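Local coordinates for iron-sulfur cluster assembly protein CyaY (Psychromonas ingrahamii, PDB 4HS5) that probably binds ferrous and ferric iron, takes part in iron-sulfur cluster assembly and may regulate it, at residues Asp3-Tyr14 and Ile49-Val58; Leu39-Leu47 and Leu89-Ser97. All coordinates share one frame; numbering follows the deposited sequence.

Contact 1 of 2, residues Asp3-Tyr14 and Ile49-Val58; sequences DSEFIQLADQLY and INRQQPLHQV
The ring of Phe6, on the first helix, packs against His56 and Gln53 in the turn between strands 46-52 and 57-61, where this helix of the frataxin alpha-beta sandwich meets its antiparallel sheet. This is the tight part of the contact. With CG anti to the backbone N (chi1 167°), the ring drops from the helix onto His56, whose CA stands over one face, 3.7 Å from the ring centroid. Gln57 O meets the ring edge 3.3 Å from Phe6 CZ, and Gln53 CA approaches Phe6 CE2 obliquely. Where the turn re-enters the strand, His56 and Gln57 both face Gln52, a G1 beta bulge. Deeper in, Val58 and Leu13 touch tip to tip, with Trp76 and Phe85 packed around them.

The flank beside this core is more polar and only partly buried. Arg51, bent at chi2 and chi3, lays its guanidinium against Ala10 CB, which sits over the centre of one face, while the Tyr14 ring turns its own face to the cation in a cation-pi contact, 4.7 Å from Arg51 CZ to the centroid of the Tyr14 ring. Tyr14 OH is hydrogen-bonded to Ser35 O. In the guanidinium plane Arg51 NH1 and NH2 both grip one oxygen, Asp11 OD1, in an end-on salt bridge; the NH2 bond is 2.6 Å long. A leucine in place of Arg51 would probably leave the Asp11 carboxylate without its countercharge and the Tyr14 face without its cation.

One helical turn earlier, at Asp3, polar groups take over. The Asp3 carboxylate stacks on the Gln53 amide, their planes 16° apart. From the same turn, His56 NE2 donates to Asp3 OD1 over 2.8 Å, the oxygen lying within 10° of the imidazole plane.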
loop_
_atom_site.group_PDB
_atom_site.type_symbol
_atom_site.label_atom_id
_atom_site.label_comp_id
_atom_site.label_asym_id
_atom_site.label_seq_id
_atom_site.Cartn_x
_atom_site.Cartn_y
_atom_site.Cartn_z
ATOM N N ASP A 3 18.598 6.630 0.365
ATOM C CA ASP A 3 17.792 5.971 1.384
ATOM C C ASP A 3 16.926 6.930 2.182
ATOM O O ASP A 3 15.763 6.638 2.451
ATOM C CB ASP A 3 18.687 5.194 2.338
ATOM C CG ASP A 3 19.378 4.046 1.667
ATOM O OD1 ASP A 3 18.970 3.691 0.545
ATOM O OD2 ASP A 3 20.320 3.496 2.269
ATOM N N SER A 4 17.488 8.070 2.562
ATOM C CA SER A 4 16.773 9.060 3.358
ATOM C C SER A 4 15.514 9.543 2.642
ATOM O O SER A 4 14.439 9.638 3.246
ATOM C CB SER A 4 17.682 10.249 3.659
ATOM O OG SER A 4 16.952 11.295 4.267
ATOM N N GLU A 5 15.659 9.835 1.353
ATOM C CA GLU A 5 14.543 10.254 0.505
ATOM C C GLU A 5 13.514 9.137 0.321
ATOM O O GLU A 5 12.309 9.384 0.327
ATOM C CB GLU A 5 15.072 10.723 -0.849
ATOM C CG GLU A 5 15.906 12.001 -0.733
ATOM C CD GLU A 5 16.817 12.238 -1.923
ATOM O OE1 GLU A 5 16.876 11.377 -2.819
ATOM O OE2 GLU A 5 17.481 13.294 -1.954
ATOM N N PHE A 6 13.986 7.915 0.145
ATOM C CA PHE A 6 13.075 6.797 -0.004
ATOM C C PHE A 6 12.243 6.680 1.263
ATOM O O PHE A 6 11.035 6.428 1.204
ATOM C CB PHE A 6 13.838 5.512 -0.276
ATOM C CG PHE A 6 12.995 4.276 -0.126
ATOM C CD1 PHE A 6 12.015 3.967 -1.059
ATOM C CD2 PHE A 6 13.186 3.418 0.946
ATOM C CE1 PHE A 6 11.235 2.827 -0.924
ATOM C CE2 PHE A 6 12.412 2.280 1.084
ATOM C CZ PHE A 6 11.431 1.985 0.147
ATOM N N ILE A 7 12.878 6.887 2.410
ATOM C CA ILE A 7 12.189 6.797 3.690
ATOM C C ILE A 7 11.115 7.872 3.813
ATOM O O ILE A 7 10.000 7.588 4.272
ATOM C CB ILE A 7 13.180 6.888 4.873
ATOM C CG1 ILE A 7 14.085 5.652 4.902
ATOM C CG2 ILE A 7 12.442 7.072 6.185
ATOM C CD1 ILE A 7 13.379 4.354 4.568
ATOM N N GLN A 8 11.434 9.090 3.387
ATOM C CA GLN A 8 10.458 10.177 3.389
ATOM C C GLN A 8 9.237 9.837 2.537
ATOM O O GLN A 8 8.105 10.001 2.992
ATOM C CB GLN A 8 11.081 11.491 2.909
ATOM C CG GLN A 8 12.044 12.126 3.896
ATOM C CD GLN A 8 12.702 13.360 3.330
ATOM O OE1 GLN A 8 12.984 13.430 2.131
ATOM N NE2 GLN A 8 12.955 14.344 4.187
ATOM N N LEU A 9 9.472 9.365 1.314
ATOM C CA LEU A 9 8.383 9.017 0.410
ATOM C C LEU A 9 7.580 7.818 0.907
ATOM O O LEU A 9 6.351 7.816 0.821
ATOM C CB LEU A 9 8.936 8.748 -0.988
ATOM C CG LEU A 9 9.444 10.017 -1.658
ATOM C CD1 LEU A 9 10.278 9.653 -2.866
ATOM C CD2 LEU A 9 8.271 10.897 -2.074
ATOM N N ALA A 10 8.254 6.808 1.437
ATOM C CA ALA A 10 7.548 5.639 1.928
ATOM C C ALA A 10 6.734 5.979 3.179
ATOM O O ALA A 10 5.628 5.457 3.356
ATOM C CB ALA A 10 8.517 4.491 2.189
ATOM N N ASP A 11 7.268 6.854 4.037
ATOM C CA ASP A 11 6.512 7.348 5.186
ATOM C C ASP A 11 5.263 8.091 4.745
ATOM O O ASP A 11 4.189 7.905 5.322
ATOM C CB ASP A 11 7.358 8.269 6.073
ATOM C CG ASP A 11 8.349 7.515 6.936
ATOM O OD1 ASP A 11 8.284 6.273 6.984
ATOM O OD2 ASP A 11 9.189 8.181 7.579
ATOM N N GLN A 12 5.403 8.952 3.743
ATOM C CA GLN A 12 4.255 9.659 3.197
ATOM C C GLN A 12 3.217 8.665 2.687
ATOM O O GLN A 12 2.024 8.833 2.917
ATOM C CB GLN A 12 4.687 10.628 2.091
ATOM C CG GLN A 12 5.390 11.877 2.641
ATOM C CD GLN A 12 5.806 12.844 1.564
ATOM O OE1 GLN A 12 5.789 12.520 0.376
ATOM N NE2 GLN A 12 6.205 14.047 1.973
ATOM N N LEU A 13 3.673 7.622 2.005
ATOM C CA LEU A 13 2.759 6.593 1.526
ATOM C C LEU A 13 2.031 5.887 2.658
ATOM O O LEU A 13 0.811 5.730 2.614
ATOM C CB LEU A 13 3.513 5.570 0.685
ATOM C CG LEU A 13 2.683 4.418 0.115
ATOM C CD1 LEU A 13 1.558 4.908 -0.778
ATOM C CD2 LEU A 13 3.611 3.439 -0.630
ATOM N N TYR A 14 2.772 5.456 3.670
ATOM C CA TYR A 14 2.165 4.719 4.764
ATOM C C TYR A 14 1.163 5.596 5.491
ATOM O O TYR A 14 0.053 5.164 5.777
ATOM C CB TYR A 14 3.221 4.230 5.755
ATOM C CG TYR A 14 3.905 2.946 5.374
ATOM C CD1 TYR A 14 3.991 2.541 4.052
ATOM C CD2 TYR A 14 4.452 2.123 6.354
ATOM C CE1 TYR A 14 4.623 1.356 3.710
ATOM C CE2 TYR A 14 5.082 0.938 6.020
ATOM C CZ TYR A 14 5.153 0.557 4.704
ATOM O OH TYR A 14 5.770 -0.626 4.363
ATOM N N ILE A 49 2.006 -4.862 3.303
ATOM C CA ILE A 49 2.814 -3.863 2.616
ATOM C C ILE A 49 4.185 -3.835 3.281
ATOM O O ILE A 49 4.300 -3.930 4.500
ATOM C CB ILE A 49 2.134 -2.488 2.661
ATOM C CG1 ILE A 49 0.827 -2.551 1.889
ATOM C CG2 ILE A 49 3.035 -1.406 2.076
ATOM C CD1 ILE A 49 -0.143 -1.478 2.264
ATOM N N ASN A 50 5.228 -3.756 2.473
ATOM C CA ASN A 50 6.582 -3.779 2.993
ATOM C C ASN A 50 7.422 -2.730 2.290
ATOM O O ASN A 50 7.095 -2.298 1.187
ATOM C CB ASN A 50 7.175 -5.170 2.794
ATOM C CG ASN A 50 8.310 -5.458 3.741
ATOM O OD1 ASN A 50 8.923 -4.545 4.299
ATOM N ND2 ASN A 50 8.618 -6.740 3.915
ATOM N N ARG A 51 8.479 -2.285 2.951
ATOM C CA ARG A 51 9.433 -1.376 2.323
ATOM C C ARG A 51 10.720 -2.126 2.137
ATOM O O ARG A 51 11.146 -2.886 3.014
ATOM C CB ARG A 51 9.674 -0.143 3.191
ATOM C CG ARG A 51 8.518 0.814 3.240
ATOM C CD ARG A 51 8.289 1.312 4.659
ATOM N NE ARG A 51 9.213 2.353 5.074
ATOM C CZ ARG A 51 8.831 3.538 5.535
ATOM N NH1 ARG A 51 7.538 3.828 5.627
ATOM N NH2 ARG A 51 9.740 4.437 5.895
ATOM N N GLN A 52 11.337 -1.954 0.980
ATOM C CA GLN A 52 12.633 -2.555 0.768
ATOM C C GLN A 52 13.631 -1.456 0.461
ATOM O O GLN A 52 13.817 -1.078 -0.697
ATOM C CB GLN A 52 12.570 -3.606 -0.333
ATOM C CG GLN A 52 11.570 -4.740 -0.054
ATOM C CD GLN A 52 11.863 -5.545 1.217
ATOM O OE1 GLN A 52 12.782 -5.244 1.983
ATOM N NE2 GLN A 52 11.074 -6.588 1.432
ATOM N N GLN A 53 14.241 -0.939 1.526
ATOM C CA GLN A 53 15.124 0.222 1.450
ATOM C C GLN A 53 16.278 0.109 0.453
ATOM O O GLN A 53 16.502 1.034 -0.317
ATOM C CB GLN A 53 15.655 0.609 2.835
ATOM C CG GLN A 53 16.396 1.940 2.850
ATOM C CD GLN A 53 17.639 1.910 3.718
ATOM O OE1 GLN A 53 17.802 2.729 4.622
ATOM N NE2 GLN A 53 18.531 0.970 3.435
ATOM N N PRO A 54 17.013 -1.017 0.453
ATOM C CA PRO A 54 18.118 -1.055 -0.514
ATOM C C PRO A 54 17.664 -1.044 -1.979
ATOM O O PRO A 54 18.460 -0.718 -2.859
ATOM C CB PRO A 54 18.839 -2.367 -0.177
ATOM C CG PRO A 54 17.858 -3.180 0.596
ATOM C CD PRO A 54 17.005 -2.197 1.337
ATOM N N LEU A 55 16.400 -1.372 -2.227
ATOM C CA LEU A 55 15.865 -1.443 -3.583
ATOM C C LEU A 55 15.057 -0.179 -3.913
ATOM O O LEU A 55 14.651 0.043 -5.059
ATOM C CB LEU A 55 14.958 -2.668 -3.690
ATOM C CG LEU A 55 15.655 -3.982 -3.335
ATOM C CD1 LEU A 55 14.682 -4.987 -2.753
ATOM C CD2 LEU A 55 16.298 -4.535 -4.576
ATOM N N HIS A 56 14.832 0.631 -2.887
ATOM C CA HIS A 56 13.915 1.761 -2.956
ATOM C C HIS A 56 12.550 1.392 -3.526
ATOM O O HIS A 56 11.956 2.162 -4.274
ATOM C CB HIS A 56 14.544 2.914 -3.736
ATOM C CG HIS A 56 15.819 3.409 -3.133
ATOM N ND1 HIS A 56 16.796 4.033 -3.874
ATOM C CD2 HIS A 56 16.266 3.391 -1.858
ATOM C CE1 HIS A 56 17.799 4.368 -3.079
ATOM N NE2 HIS A 56 17.503 3.989 -1.851
ATOM N N GLN A 57 12.047 0.218 -3.149
ATOM C CA GLN A 57 10.725 -0.215 -3.565
ATOM C C GLN A 57 9.782 -0.388 -2.396
ATOM O O GLN A 57 10.202 -0.671 -1.279
ATOM C CB GLN A 57 10.787 -1.537 -4.332
ATOM C CG GLN A 57 11.424 -1.431 -5.704
ATOM C CD GLN A 57 11.322 -2.722 -6.482
ATOM O OE1 GLN A 57 11.364 -3.816 -5.906
ATOM N NE2 GLN A 57 11.172 -2.606 -7.795
ATOM N N VAL A 58 8.494 -0.211 -2.668
ATOM C CA VAL A 58 7.458 -0.620 -1.728
ATOM C C VAL A 58 6.848 -1.884 -2.325
ATOM O O VAL A 58 6.705 -1.999 -3.550
ATOM C CB VAL A 58 6.394 0.483 -1.547
ATOM C CG1 VAL A 58 5.149 -0.051 -0.867
ATOM C CG2 VAL A 58 6.973 1.681 -0.753
#

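Contact 2 of 2, residues Leu39-Leu47 and Leu89-Ser97; sequences LEFENHTKL and LSAAIFKQS
Phe41 and Ser97 meet where the hairpin of strands 36-41 and 46-52 packs against the C-terminal helix, and the phenylalanine can be followed outward atom by atom. Its CB lies 3.9 Å from Ser97 CB. At CG the same serine carbon is 3.8 Å away, and it stands over the ring face as a CH-pi contact; CD1 comes next to Ser97 OG. Farther out the partner changes to Ile93: CE1 rests against its CG2, and CZ reaches its CG1 at 3.7 Å. On the other side of the ring, CD2 and CE2 lie beside the amide end of Gln96. Holding CG anti to the carbonyl carbon (chi1 -50°) directs the ring at this part of the helix, with Ile93 CG1 at its edge and Val28 of the neighbouring strand also touching the side chain.

Leu47 continues the apolar surface on the adjacent strand. Its CD1 fits among Leu89 CD1, Ala92 CB and Ile93 CG1, whereas CD2 turns to the amide end of Gln96. Leu39 adds CD1 against Leu89 CD1, and Phe103 packs on Leu89 and Ile93.

At the turn end, Asn43 ND2 donates to Gln96 O over 2.9 Å, the acceptor lying 11° out of the amide plane. The other end of this amide is occupied too: Asn43 OD1 takes Thr45 N in an Asx turn and Thr45 OG1 at 2.7 Å, both from the same face. Two bonds within the hairpin therefore restrain the rotation of the amide that bonds to the helix. The chemistry implies a division of labour, with hydrocarbon packing along the strands and the clear hydrogen bond to the helix made at the exposed turn.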
loop_
_atom_site.group_PDB
_atom_site.type_symbol
_atom_site.label_atom_id
_atom_site.label_comp_id
_atom_site.label_asym_id
_atom_site.label_seq_id
_atom_site.Cartn_x
_atom_site.Cartn_y
_atom_site.Cartn_z
ATOM N N LEU A 39 -2.719 -4.697 6.659
ATOM C CA LEU A 39 -4.117 -4.298 6.666
ATOM C C LEU A 39 -4.950 -5.550 6.874
ATOM O O LEU A 39 -4.740 -6.550 6.187
ATOM C CB LEU A 39 -4.480 -3.654 5.332
ATOM C CG LEU A 39 -3.590 -2.505 4.857
ATOM C CD1 LEU A 39 -4.136 -1.894 3.590
ATOM C CD2 LEU A 39 -3.471 -1.459 5.950
ATOM N N GLU A 40 -5.881 -5.515 7.818
ATOM C CA GLU A 40 -6.780 -6.651 8.001
ATOM C C GLU A 40 -8.239 -6.248 7.856
ATOM O O GLU A 40 -8.666 -5.195 8.330
ATOM C CB GLU A 40 -6.549 -7.357 9.339
ATOM C CG GLU A 40 -7.489 -8.551 9.548
ATOM C CD GLU A 40 -7.028 -9.498 10.639
ATOM O OE1 GLU A 40 -5.928 -9.287 11.196
ATOM O OE2 GLU A 40 -7.768 -10.468 10.925
ATOM N N PHE A 41 -8.993 -7.112 7.195
ATOM C CA PHE A 41 -10.406 -6.891 6.979
ATOM C C PHE A 41 -11.207 -7.770 7.948
ATOM O O PHE A 41 -10.657 -8.671 8.585
ATOM C CB PHE A 41 -10.727 -7.179 5.514
ATOM C CG PHE A 41 -9.791 -6.481 4.552
ATOM C CD1 PHE A 41 -9.827 -5.103 4.412
ATOM C CD2 PHE A 41 -8.865 -7.204 3.811
ATOM C CE1 PHE A 41 -8.963 -4.450 3.541
ATOM C CE2 PHE A 41 -7.999 -6.560 2.932
ATOM C CZ PHE A 41 -8.044 -5.182 2.802
ATOM N N GLU A 42 -12.495 -7.503 8.102
ATOM C CA GLU A 42 -13.216 -8.285 9.098
ATOM C C GLU A 42 -13.483 -9.723 8.655
ATOM O O GLU A 42 -13.797 -10.573 9.486
ATOM C CB GLU A 42 -14.469 -7.583 9.616
ATOM C CG GLU A 42 -15.283 -6.863 8.584
ATOM C CD GLU A 42 -16.497 -6.222 9.216
ATOM O OE1 GLU A 42 -16.626 -6.321 10.458
ATOM O OE2 GLU A 42 -17.312 -5.630 8.481
ATOM N N ASN A 43 -13.314 -10.010 7.365
ATOM C CA ASN A 43 -13.322 -11.405 6.922
ATOM C C ASN A 43 -12.014 -12.139 7.236
ATOM O O ASN A 43 -11.832 -13.291 6.840
ATOM C CB ASN A 43 -13.727 -11.550 5.445
ATOM C CG ASN A 43 -12.693 -10.990 4.471
ATOM O OD1 ASN A 43 -11.626 -10.507 4.858
ATOM N ND2 ASN A 43 -13.009 -11.078 3.184
ATOM N N HIS A 44 -11.115 -11.439 7.936
ATOM C CA HIS A 44 -9.850 -11.978 8.447
ATOM C C HIS A 44 -8.781 -12.188 7.367
ATOM O O HIS A 44 -7.712 -12.736 7.650
ATOM C CB HIS A 44 -10.062 -13.257 9.272
ATOM C CG HIS A 44 -10.788 -13.037 10.566
ATOM N ND1 HIS A 44 -11.241 -14.079 11.347
ATOM C CD2 HIS A 44 -11.137 -11.902 11.216
ATOM C CE1 HIS A 44 -11.843 -13.595 12.419
ATOM N NE2 HIS A 44 -11.792 -12.277 12.365
ATOM N N THR A 45 -9.076 -11.763 6.141
ATOM C CA THR A 45 -8.045 -11.689 5.104
ATOM C C THR A 45 -7.170 -10.459 5.341
ATOM O O THR A 45 -7.530 -9.555 6.099
ATOM C CB THR A 45 -8.617 -11.681 3.666
ATOM O OG1 THR A 45 -9.383 -10.493 3.432
ATOM C CG2 THR A 45 -9.499 -12.910 3.438
ATOM N N LYS A 46 -6.014 -10.431 4.692
ATOM C CA LYS A 46 -5.055 -9.356 4.920
ATOM C C LYS A 46 -4.398 -8.885 3.634
ATOM O O LYS A 46 -4.430 -9.560 2.609
ATOM C CB LYS A 46 -3.950 -9.828 5.870
ATOM C CG LYS A 46 -4.401 -10.269 7.243
ATOM C CD LYS A 46 -3.217 -10.834 8.006
ATOM C CE LYS A 46 -3.614 -11.323 9.389
ATOM N NZ LYS A 46 -2.416 -11.791 10.162
ATOM N N LEU A 47 -3.794 -7.700 3.701
ATOM C CA LEU A 47 -2.857 -7.240 2.681
ATOM C C LEU A 47 -1.594 -6.872 3.433
ATOM O O LEU A 47 -1.660 -6.292 4.509
ATOM C CB LEU A 47 -3.393 -6.007 1.951
ATOM C CG LEU A 47 -4.652 -6.214 1.106
ATOM C CD1 LEU A 47 -5.173 -4.921 0.517
ATOM C CD2 LEU A 47 -4.368 -7.211 0.009
ATOM N N LEU A 89 -4.416 -0.745 -4.816
ATOM C CA LEU A 89 -4.728 -1.039 -3.429
ATOM C C LEU A 89 -6.224 -0.918 -3.178
ATOM O O LEU A 89 -6.822 -1.787 -2.542
ATOM C CB LEU A 89 -3.941 -0.098 -2.501
ATOM C CG LEU A 89 -4.121 -0.378 -1.018
ATOM C CD1 LEU A 89 -3.678 -1.795 -0.728
ATOM C CD2 LEU A 89 -3.314 0.609 -0.189
ATOM N N SER A 90 -6.844 0.134 -3.708
ATOM C CA SER A 90 -8.300 0.269 -3.620
ATOM C C SER A 90 -9.011 -0.925 -4.242
ATOM O O SER A 90 -9.975 -1.438 -3.670
ATOM C CB SER A 90 -8.765 1.527 -4.345
ATOM O OG SER A 90 -8.312 2.687 -3.682
ATOM N N ALA A 91 -8.539 -1.358 -5.407
ATOM C CA ALA A 91 -9.162 -2.481 -6.114
ATOM C C ALA A 91 -8.998 -3.749 -5.290
ATOM O O ALA A 91 -9.934 -4.542 -5.177
ATOM C CB ALA A 91 -8.559 -2.650 -7.490
ATOM N N ALA A 92 -7.820 -3.935 -4.702
ATOM C CA ALA A 92 -7.576 -5.124 -3.884
ATOM C C ALA A 92 -8.459 -5.164 -2.645
ATOM O O ALA A 92 -9.014 -6.212 -2.307
ATOM C CB ALA A 92 -6.104 -5.221 -3.496
ATOM N N ILE A 93 -8.583 -4.030 -1.960
ATOM C CA ILE A 93 -9.438 -3.926 -0.788
ATOM C C ILE A 93 -10.877 -4.277 -1.179
ATOM O O ILE A 93 -11.576 -4.984 -0.450
ATOM C CB ILE A 93 -9.359 -2.517 -0.144
ATOM C CG1 ILE A 93 -7.977 -2.289 0.492
ATOM C CG2 ILE A 93 -10.467 -2.315 0.888
ATOM C CD1 ILE A 93 -7.810 -0.938 1.176
ATOM N N PHE A 94 -11.310 -3.815 -2.349
ATOM C CA PHE A 94 -12.661 -4.132 -2.796
ATOM C C PHE A 94 -12.782 -5.592 -3.228
ATOM O O PHE A 94 -13.799 -6.242 -2.977
ATOM C CB PHE A 94 -13.109 -3.219 -3.940
ATOM C CG PHE A 94 -14.536 -3.447 -4.345
ATOM C CD1 PHE A 94 -15.565 -2.923 -3.587
ATOM C CD2 PHE A 94 -14.841 -4.217 -5.455
ATOM C CE1 PHE A 94 -16.896 -3.144 -3.939
ATOM C CE2 PHE A 94 -16.162 -4.455 -5.811
ATOM C CZ PHE A 94 -17.189 -3.917 -5.051
ATOM N N LYS A 95 -11.760 -6.101 -3.906
ATOM C CA LYS A 95 -11.807 -7.441 -4.481
ATOM C C LYS A 95 -11.701 -8.525 -3.415
ATOM O O LYS A 95 -12.232 -9.623 -3.595
ATOM C CB LYS A 95 -10.731 -7.584 -5.561
ATOM C CG LYS A 95 -10.138 -8.963 -5.774
ATOM C CD LYS A 95 -8.934 -8.851 -6.718
ATOM C CE LYS A 95 -7.891 -7.856 -6.187
ATOM N NZ LYS A 95 -6.815 -8.498 -5.370
ATOM N N GLN A 96 -11.062 -8.211 -2.290
ATOM C CA GLN A 96 -10.941 -9.167 -1.187
ATOM C C GLN A 96 -12.045 -9.032 -0.156
ATOM O O GLN A 96 -12.334 -9.989 0.569
ATOM C CB GLN A 96 -9.609 -8.994 -0.458
ATOM C CG GLN A 96 -8.419 -9.466 -1.241
ATOM C CD GLN A 96 -7.166 -9.545 -0.397
ATOM O OE1 GLN A 96 -7.215 -9.485 0.838
ATOM N NE2 GLN A 96 -6.030 -9.699 -1.064
ATOM N N SER A 97 -12.654 -7.853 -0.078
ATOM C CA SER A 97 -13.522 -7.539 1.053
ATOM C C SER A 97 -14.767 -6.697 0.729
ATOM O O SER A 97 -15.598 -6.445 1.605
ATOM C CB SER A 97 -12.702 -6.835 2.119
ATOM O OG SER A 97 -12.346 -5.537 1.670
#

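From the N terminus, the chain first lays down helix 3-24 and then builds strand after strand of the antiparallel sheet. Contact 1 closes the first long loop when residues 49-58 return to residues 3-14. Before that loop is complete, residues 39-47 have already supplied the first half of contact 2, which closes only when helix 85-97 arrives. The two loops therefore cross rather than nest. Both use strand 46-52, whose end lies in contact 1 and whose start lies in contact 2, and the contacts touch where Ile49 CD1 packs 4.2 Å from Leu39 CD1. With centres about 22 Å apart, they tie both terminal helices to one sheet.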